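Local coordinates for protein 5-cytosine DNA methyltransferase (Entamoeba histolytica, PDB 3QV2) that probably transfers a methyl group from S-adenosyl-L-methionine to C5 of cytosine in tRNA or DNA, as a Dnmt2-type methyltransferase, at residues T37-K49 and E57-Q71. Sequence-based numbering, arbitrary orientation.
Sequences TFIPFDINEIANK and EEVQVKNLDSISIKQ. With SAH (S-adenosyl-L-homocysteine), chain B; SO4 (sulfate ion), chain C.
The adenosine end of the cofactor site is built where the strand ending near Phe41 meets the chain returning after helix 45-55. A single bridge between Phe41 and Gln60 sets the register: Gln60 N donates to Pro40 O (2.9 Å) and Asp42 N to Gln60 O (3.0 Å). Beside it, Gln60 CB sits over one face of the Phe41 ring, 3.5 Å from the centroid and 21° off the normal, a CH-pi contact. With CG anti to the carbonyl carbon (chi1 -57°), Gln60 CG comes near Phe41 CZ, and the bend at chi2 then leads the amide away. Leu64 CD1 packs on Phe41 CB at 3.7 Å, and Ile67 CD1 on CE1. Asn48 crosses Val59 at about a right angle, and its ND2 donates to Asp42 O from above the carbonyl plane, tying helix to turn. Asp42 receives both ribose hydroxyls of S-adenosyl-L-homocysteine, O2' on OD1 (2.7 Å) and O3' on OD2 (3.0 Å). OD1 also accepts from Asn44 N in an Asx turn. Ile43 CD1 touches the adenine, whose N6 donates to Asn63 OD1 (2.9 Å) while Leu64 N donates to N1. An acidic residue just beyond the C-terminal end of the second strand, gripping the ribose, is a hallmark of the Rossmann-like class I methyltransferase fold.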
loop_
_atom_site.group_PDB
_atom_site.type_symbol
_atom_site.label_atom_id
_atom_site.label_comp_id
_atom_site.label_asym_id
_atom_site.label_seq_id
_atom_site.Cartn_x
_atom_site.Cartn_y
_atom_site.Cartn_z
ATOM N N THR A 37 -2.357 -15.194 12.352
ATOM C CA THR A 37 -1.394 -15.877 11.498
ATOM C C THR A 37 -1.553 -15.379 10.067
ATOM O O THR A 37 -2.646 -14.983 9.659
ATOM C CB THR A 37 -1.594 -17.402 11.518
ATOM O OG1 THR A 37 -2.888 -17.723 10.989
ATOM C CG2 THR A 37 -1.480 -17.939 12.938
ATOM N N PHE A 38 -0.465 -15.402 9.306
ATOM C CA PHE A 38 -0.488 -14.905 7.935
ATOM C C PHE A 38 0.129 -15.897 6.951
ATOM O O PHE A 38 1.207 -16.437 7.192
ATOM C CB PHE A 38 0.240 -13.562 7.843
ATOM C CG PHE A 38 -0.421 -12.455 8.620
ATOM C CD1 PHE A 38 -1.329 -11.607 8.007
ATOM C CD2 PHE A 38 -0.131 -12.259 9.960
ATOM C CE1 PHE A 38 -1.937 -10.588 8.717
ATOM C CE2 PHE A 38 -0.736 -11.243 10.676
ATOM C CZ PHE A 38 -1.639 -10.406 10.053
ATOM N N ILE A 39 -0.569 -16.135 5.844
ATOM C CA ILE A 39 -0.045 -16.959 4.757
ATOM C C ILE A 39 0.015 -16.136 3.475
ATOM O O ILE A 39 -0.981 -16.010 2.763
ATOM C CB ILE A 39 -0.893 -18.222 4.513
ATOM C CG1 ILE A 39 -0.825 -19.159 5.723
ATOM C CG2 ILE A 39 -0.412 -18.952 3.273
ATOM C CD1 ILE A 39 -1.672 -18.720 6.897
ATOM N N PRO A 40 1.191 -15.569 3.183
ATOM C CA PRO A 40 1.409 -14.663 2.051
ATOM C C PRO A 40 1.551 -15.388 0.715
ATOM O O PRO A 40 2.223 -16.417 0.637
ATOM C CB PRO A 40 2.730 -13.981 2.413
ATOM C CG PRO A 40 3.456 -14.996 3.216
ATOM C CD PRO A 40 2.409 -15.743 3.994
ATOM N N PHE A 41 0.915 -14.847 -0.320
ATOM C CA PHE A 41 1.053 -15.356 -1.681
ATOM C C PHE A 41 1.537 -14.242 -2.602
ATOM O O PHE A 41 0.922 -13.177 -2.674
ATOM C CB PHE A 41 -0.285 -15.894 -2.199
ATOM C CG PHE A 41 -0.634 -17.265 -1.693
ATOM C CD1 PHE A 41 -0.449 -18.382 -2.493
ATOM C CD2 PHE A 41 -1.158 -17.438 -0.424
ATOM C CE1 PHE A 41 -0.776 -19.644 -2.033
ATOM C CE2 PHE A 41 -1.485 -18.697 0.043
ATOM C CZ PHE A 41 -1.293 -19.801 -0.763
ATOM N N ASP A 42 2.639 -14.487 -3.303
ATOM C CA ASP A 42 3.155 -13.528 -4.272
ATOM C C ASP A 42 4.247 -14.168 -5.126
ATOM O O ASP A 42 5.031 -14.983 -4.639
ATOM C CB ASP A 42 3.680 -12.274 -3.569
ATOM C CG ASP A 42 3.767 -11.077 -4.499
ATOM O OD1 ASP A 42 4.315 -11.223 -5.610
ATOM O OD2 ASP A 42 3.278 -9.992 -4.120
ATOM N N ILE A 43 4.286 -13.799 -6.403
ATOM C CA ILE A 43 5.231 -14.389 -7.345
ATOM C C ILE A 43 6.479 -13.531 -7.539
ATOM O O ILE A 43 7.422 -13.943 -8.215
ATOM C CB ILE A 43 4.571 -14.623 -8.715
ATOM C CG1 ILE A 43 4.109 -13.295 -9.316
ATOM C CG2 ILE A 43 3.402 -15.583 -8.582
ATOM C CD1 ILE A 43 3.429 -13.433 -10.663
ATOM N N ASN A 44 6.479 -12.340 -6.948
ATOM C CA ASN A 44 7.613 -11.430 -7.070
ATOM C C ASN A 44 8.760 -11.834 -6.146
ATOM O O ASN A 44 8.677 -11.666 -4.927
ATOM C CB ASN A 44 7.173 -9.992 -6.778
ATOM C CG ASN A 44 8.213 -8.969 -7.188
ATOM O OD1 ASN A 44 9.158 -8.697 -6.448
ATOM N ND2 ASN A 44 8.044 -8.393 -8.373
ATOM N N GLU A 45 9.826 -12.366 -6.734
ATOM C CA GLU A 45 10.956 -12.883 -5.966
ATOM C C GLU A 45 11.586 -11.833 -5.053
ATOM O O GLU A 45 11.907 -12.118 -3.899
ATOM C CB GLU A 45 12.015 -13.481 -6.898
ATOM C CG GLU A 45 11.542 -14.703 -7.671
ATOM C CD GLU A 45 12.667 -15.394 -8.419
ATOM O OE1 GLU A 45 13.831 -14.962 -8.282
ATOM O OE2 GLU A 45 12.384 -16.373 -9.143
ATOM N N ILE A 46 11.758 -10.622 -5.572
ATOM C CA ILE A 46 12.360 -9.541 -4.800
ATOM C C ILE A 46 11.467 -9.145 -3.628
ATOM O O ILE A 46 11.933 -9.017 -2.496
ATOM C CB ILE A 46 12.654 -8.304 -5.678
ATOM C CG1 ILE A 46 13.925 -8.523 -6.502
ATOM C CG2 ILE A 46 12.812 -7.064 -4.815
ATOM C CD1 ILE A 46 13.839 -9.670 -7.488
ATOM N N ALA A 47 10.181 -8.963 -3.906
ATOM C CA ALA A 47 9.218 -8.610 -2.872
ATOM C C ALA A 47 9.206 -9.661 -1.768
ATOM O O ALA A 47 9.233 -9.329 -0.582
ATOM C CB ALA A 47 7.830 -8.450 -3.471
ATOM N N ASN A 48 9.167 -10.929 -2.164
ATOM C CA ASN A 48 9.159 -12.030 -1.208
ATOM C C ASN A 48 10.389 -12.033 -0.309
ATOM O O ASN A 48 10.286 -12.278 0.890
ATOM C CB ASN A 48 9.040 -13.375 -1.926
ATOM C CG ASN A 48 7.780 -13.482 -2.759
ATOM O OD1 ASN A 48 6.815 -12.748 -2.546
ATOM N ND2 ASN A 48 7.782 -14.406 -3.713
ATOM N N LYS A 49 11.553 -11.767 -0.894
ATOM C CA LYS A 49 12.796 -11.734 -0.130
ATOM C C LYS A 49 12.724 -10.730 1.013
ATOM O O LYS A 49 13.215 -10.992 2.111
ATOM C CB LYS A 49 13.990 -11.439 -1.041
ATOM C CG LYS A 49 14.723 -12.688 -1.508
ATOM C CD LYS A 49 15.013 -12.653 -3.000
ATOM C CE LYS A 49 15.905 -11.482 -3.373
ATOM N NZ LYS A 49 16.228 -11.482 -4.827
ATOM N N GLU A 57 9.086 -15.906 7.394
ATOM C CA GLU A 57 8.156 -16.915 6.903
ATOM C C GLU A 57 8.222 -16.958 5.384
ATOM O O GLU A 57 8.434 -15.931 4.741
ATOM C CB GLU A 57 6.730 -16.603 7.362
ATOM C CG GLU A 57 6.562 -16.547 8.871
ATOM C CD GLU A 57 5.187 -16.060 9.292
ATOM O OE1 GLU A 57 4.229 -16.223 8.508
ATOM O OE2 GLU A 57 5.070 -15.508 10.407
ATOM N N GLU A 58 8.043 -18.142 4.811
ATOM C CA GLU A 58 8.146 -18.302 3.364
ATOM C C GLU A 58 6.887 -17.838 2.639
ATOM O O GLU A 58 5.772 -18.044 3.117
ATOM C CB GLU A 58 8.458 -19.755 3.001
ATOM C CG GLU A 58 8.680 -19.976 1.513
ATOM C CD GLU A 58 9.118 -21.389 1.194
ATOM O OE1 GLU A 58 9.030 -22.257 2.090
ATOM O OE2 GLU A 58 9.555 -21.631 0.049
ATOM N N VAL A 59 7.077 -17.212 1.483
ATOM C CA VAL A 59 5.962 -16.761 0.662
ATOM C C VAL A 59 5.588 -17.811 -0.378
ATOM O O VAL A 59 6.453 -18.328 -1.089
ATOM C CB VAL A 59 6.295 -15.446 -0.073
ATOM C CG1 VAL A 59 5.114 -15.004 -0.919
ATOM C CG2 VAL A 59 6.679 -14.360 0.922
ATOM N N GLN A 60 4.299 -18.124 -0.463
ATOM C CA GLN A 60 3.804 -19.080 -1.447
ATOM C C GLN A 60 3.797 -18.456 -2.839
ATOM O O GLN A 60 3.150 -17.434 -3.065
ATOM C CB GLN A 60 2.396 -19.550 -1.077
ATOM C CG GLN A 60 2.290 -20.168 0.304
ATOM C CD GLN A 60 3.068 -21.460 0.428
ATOM O OE1 GLN A 60 3.918 -21.599 1.305
ATOM N NE2 GLN A 60 2.774 -22.418 -0.444
ATOM N N VAL A 61 4.517 -19.078 -3.768
ATOM C CA VAL A 61 4.669 -18.533 -5.113
ATOM C C VAL A 61 3.680 -19.127 -6.111
ATOM O O VAL A 61 3.790 -18.895 -7.314
ATOM C CB VAL A 61 6.102 -18.732 -5.645
ATOM C CG1 VAL A 61 7.096 -17.986 -4.773
ATOM C CG2 VAL A 61 6.449 -20.211 -5.703
ATOM N N LYS A 62 2.719 -19.896 -5.612
ATOM C CA LYS A 62 1.676 -20.453 -6.464
ATOM C C LYS A 62 0.904 -19.325 -7.143
ATOM O O LYS A 62 0.357 -18.450 -6.473
ATOM C CB LYS A 62 0.728 -21.331 -5.645
ATOM C CG LYS A 62 -0.366 -21.998 -6.460
ATOM C CD LYS A 62 0.220 -22.906 -7.530
ATOM C CE LYS A 62 -0.872 -23.574 -8.352
ATOM N NZ LYS A 62 -0.320 -24.541 -9.343
ATOM N N ASN A 63 0.864 -19.348 -8.472
ATOM C CA ASN A 63 0.213 -18.282 -9.229
ATOM C C ASN A 63 -1.278 -18.181 -8.916
ATOM O O ASN A 63 -2.005 -19.170 -8.990
ATOM C CB ASN A 63 0.423 -18.478 -10.733
ATOM C CG ASN A 63 0.248 -17.193 -11.518
ATOM O OD1 ASN A 63 -0.865 -16.693 -11.674
ATOM N ND2 ASN A 63 1.352 -16.653 -12.021
ATOM N N LEU A 64 -1.723 -16.977 -8.569
ATOM C CA LEU A 64 -3.101 -16.753 -8.145
ATOM C C LEU A 64 -4.092 -16.795 -9.304
ATOM O O LEU A 64 -5.305 -16.736 -9.093
ATOM C CB LEU A 64 -3.223 -15.427 -7.389
ATOM C CG LEU A 64 -2.913 -15.453 -5.889
ATOM C CD1 LEU A 64 -1.733 -16.355 -5.586
ATOM C CD2 LEU A 64 -2.666 -14.049 -5.357
ATOM N N ASP A 65 -3.576 -16.902 -10.523
ATOM C CA ASP A 65 -4.434 -17.005 -11.700
ATOM C C ASP A 65 -5.159 -18.344 -11.749
ATOM O O ASP A 65 -6.269 -18.437 -12.271
ATOM C CB ASP A 65 -3.621 -16.825 -12.986
ATOM C CG ASP A 65 -3.115 -15.409 -13.166
ATOM O OD1 ASP A 65 -3.623 -14.499 -12.480
ATOM O OD2 ASP A 65 -2.213 -15.207 -14.006
ATOM N N SER A 66 -4.529 -19.380 -11.201
ATOM C CA SER A 66 -5.036 -20.739 -11.362
ATOM C C SER A 66 -5.047 -21.561 -10.075
ATOM O O SER A 66 -5.352 -22.753 -10.107
ATOM C CB SER A 66 -4.215 -21.478 -12.422
ATOM O OG SER A 66 -2.862 -21.606 -12.015
ATOM N N ILE A 67 -4.716 -20.937 -8.948
ATOM C CA ILE A 67 -4.672 -21.662 -7.680
ATOM C C ILE A 67 -6.009 -22.349 -7.387
ATOM O O ILE A 67 -7.075 -21.754 -7.546
ATOM C CB ILE A 67 -4.266 -20.754 -6.500
ATOM C CG1 ILE A 67 -4.044 -21.591 -5.237
ATOM C CG2 ILE A 67 -5.314 -19.679 -6.267
ATOM C CD1 ILE A 67 -3.461 -20.815 -4.075
ATOM N N SER A 68 -5.944 -23.609 -6.966
ATOM C CA SER A 68 -7.146 -24.410 -6.761
ATOM C C SER A 68 -7.858 -24.056 -5.462
ATOM O O SER A 68 -7.250 -23.529 -4.532
ATOM C CB SER A 68 -6.805 -25.902 -6.775
ATOM O OG SER A 68 -6.059 -26.266 -5.624
ATOM N N ILE A 69 -9.154 -24.352 -5.408
ATOM C CA ILE A 69 -9.937 -24.142 -4.199
ATOM C C ILE A 69 -9.357 -24.976 -3.065
ATOM O O ILE A 69 -9.186 -24.494 -1.945
ATOM C CB ILE A 69 -11.406 -24.548 -4.401
ATOM C CG1 ILE A 69 -11.976 -23.904 -5.667
ATOM C CG2 ILE A 69 -12.235 -24.175 -3.182
ATOM C CD1 ILE A 69 -13.386 -24.343 -5.995
ATOM N N LYS A 70 -9.053 -26.233 -3.375
ATOM C CA LYS A 70 -8.526 -27.181 -2.399
ATOM C C LYS A 70 -7.315 -26.632 -1.649
ATOM O O LYS A 70 -7.252 -26.703 -0.422
ATOM C CB LYS A 70 -8.153 -28.493 -3.094
ATOM C CG LYS A 70 -7.643 -29.578 -2.159
ATOM C CD LYS A 70 -8.749 -30.550 -1.780
ATOM C CE LYS A 70 -8.188 -31.760 -1.049
ATOM N NZ LYS A 70 -9.215 -32.820 -0.854
ATOM N N GLN A 71 -6.352 -26.092 -2.391
ATOM C CA GLN A 71 -5.140 -25.556 -1.782
ATOM C C GLN A 71 -5.456 -24.387 -0.857
ATOM O O GLN A 71 -4.898 -24.278 0.235
ATOM C CB GLN A 71 -4.131 -25.134 -2.850
ATOM C CG GLN A 71 -2.852 -24.541 -2.280
ATOM C CD GLN A 71 -1.797 -24.287 -3.338
ATOM O OE1 GLN A 71 -0.780 -23.645 -3.076
ATOM N NE2 GLN A 71 -2.032 -24.795 -4.543
HETATM N N SAH B . 0.327 -4.507 -0.732
HETATM C CA SAH B . 1.628 -5.112 -0.940
HETATM C CB SAH B . 2.018 -5.076 -2.411
HETATM C CG SAH B . 0.927 -5.080 -3.454
HETATM S SD SAH B . 1.432 -4.945 -5.181
HETATM C C SAH B . 2.649 -4.406 -0.083
HETATM O O SAH B . 3.860 -4.378 -0.444
HETATM O OXT SAH B . 2.288 -3.841 1.006
HETATM C "C5'" SAH B . 0.760 -6.316 -6.097
HETATM C "C4'" SAH B . 1.444 -7.630 -5.996
HETATM O "O4'" SAH B . 0.626 -8.595 -6.559
HETATM C "C3'" SAH B . 2.684 -7.602 -6.773
HETATM O "O3'" SAH B . 3.774 -7.679 -5.919
HETATM C "C2'" SAH B . 2.663 -8.742 -7.653
HETATM O "O2'" SAH B . 3.847 -9.449 -7.541
HETATM C "C1'" SAH B . 1.534 -9.553 -7.188
HETATM N N9 SAH B . 0.960 -10.323 -8.254
HETATM C C8 SAH B . 0.590 -9.957 -9.488
HETATM N N7 SAH B . 0.106 -11.050 -10.101
HETATM C C5 SAH B . 0.181 -12.096 -9.243
HETATM C C6 SAH B . -0.170 -13.445 -9.341
HETATM N N6 SAH B . -0.742 -13.971 -10.556
HETATM N N1 SAH B . 0.041 -14.238 -8.275
HETATM C C2 SAH B . 0.572 -13.771 -7.137
HETATM N N3 SAH B . 0.914 -12.483 -7.021
HETATM C C4 SAH B . 0.732 -11.634 -8.049
HETATM S S SO4 C . -2.480 -27.596 -9.034
HETATM O O1 SO4 C . -1.650 -27.027 -10.093
HETATM O O2 SO4 C . -3.742 -26.866 -8.972
HETATM O O3 SO4 C . -2.744 -29.005 -9.316
HETATM O O4 SO4 C . -1.782 -27.471 -7.756
HETATM O O HOH W 1 2.020 -16.279 10.626
HETATM O O HOH W 2 3.271 -18.090 6.837
#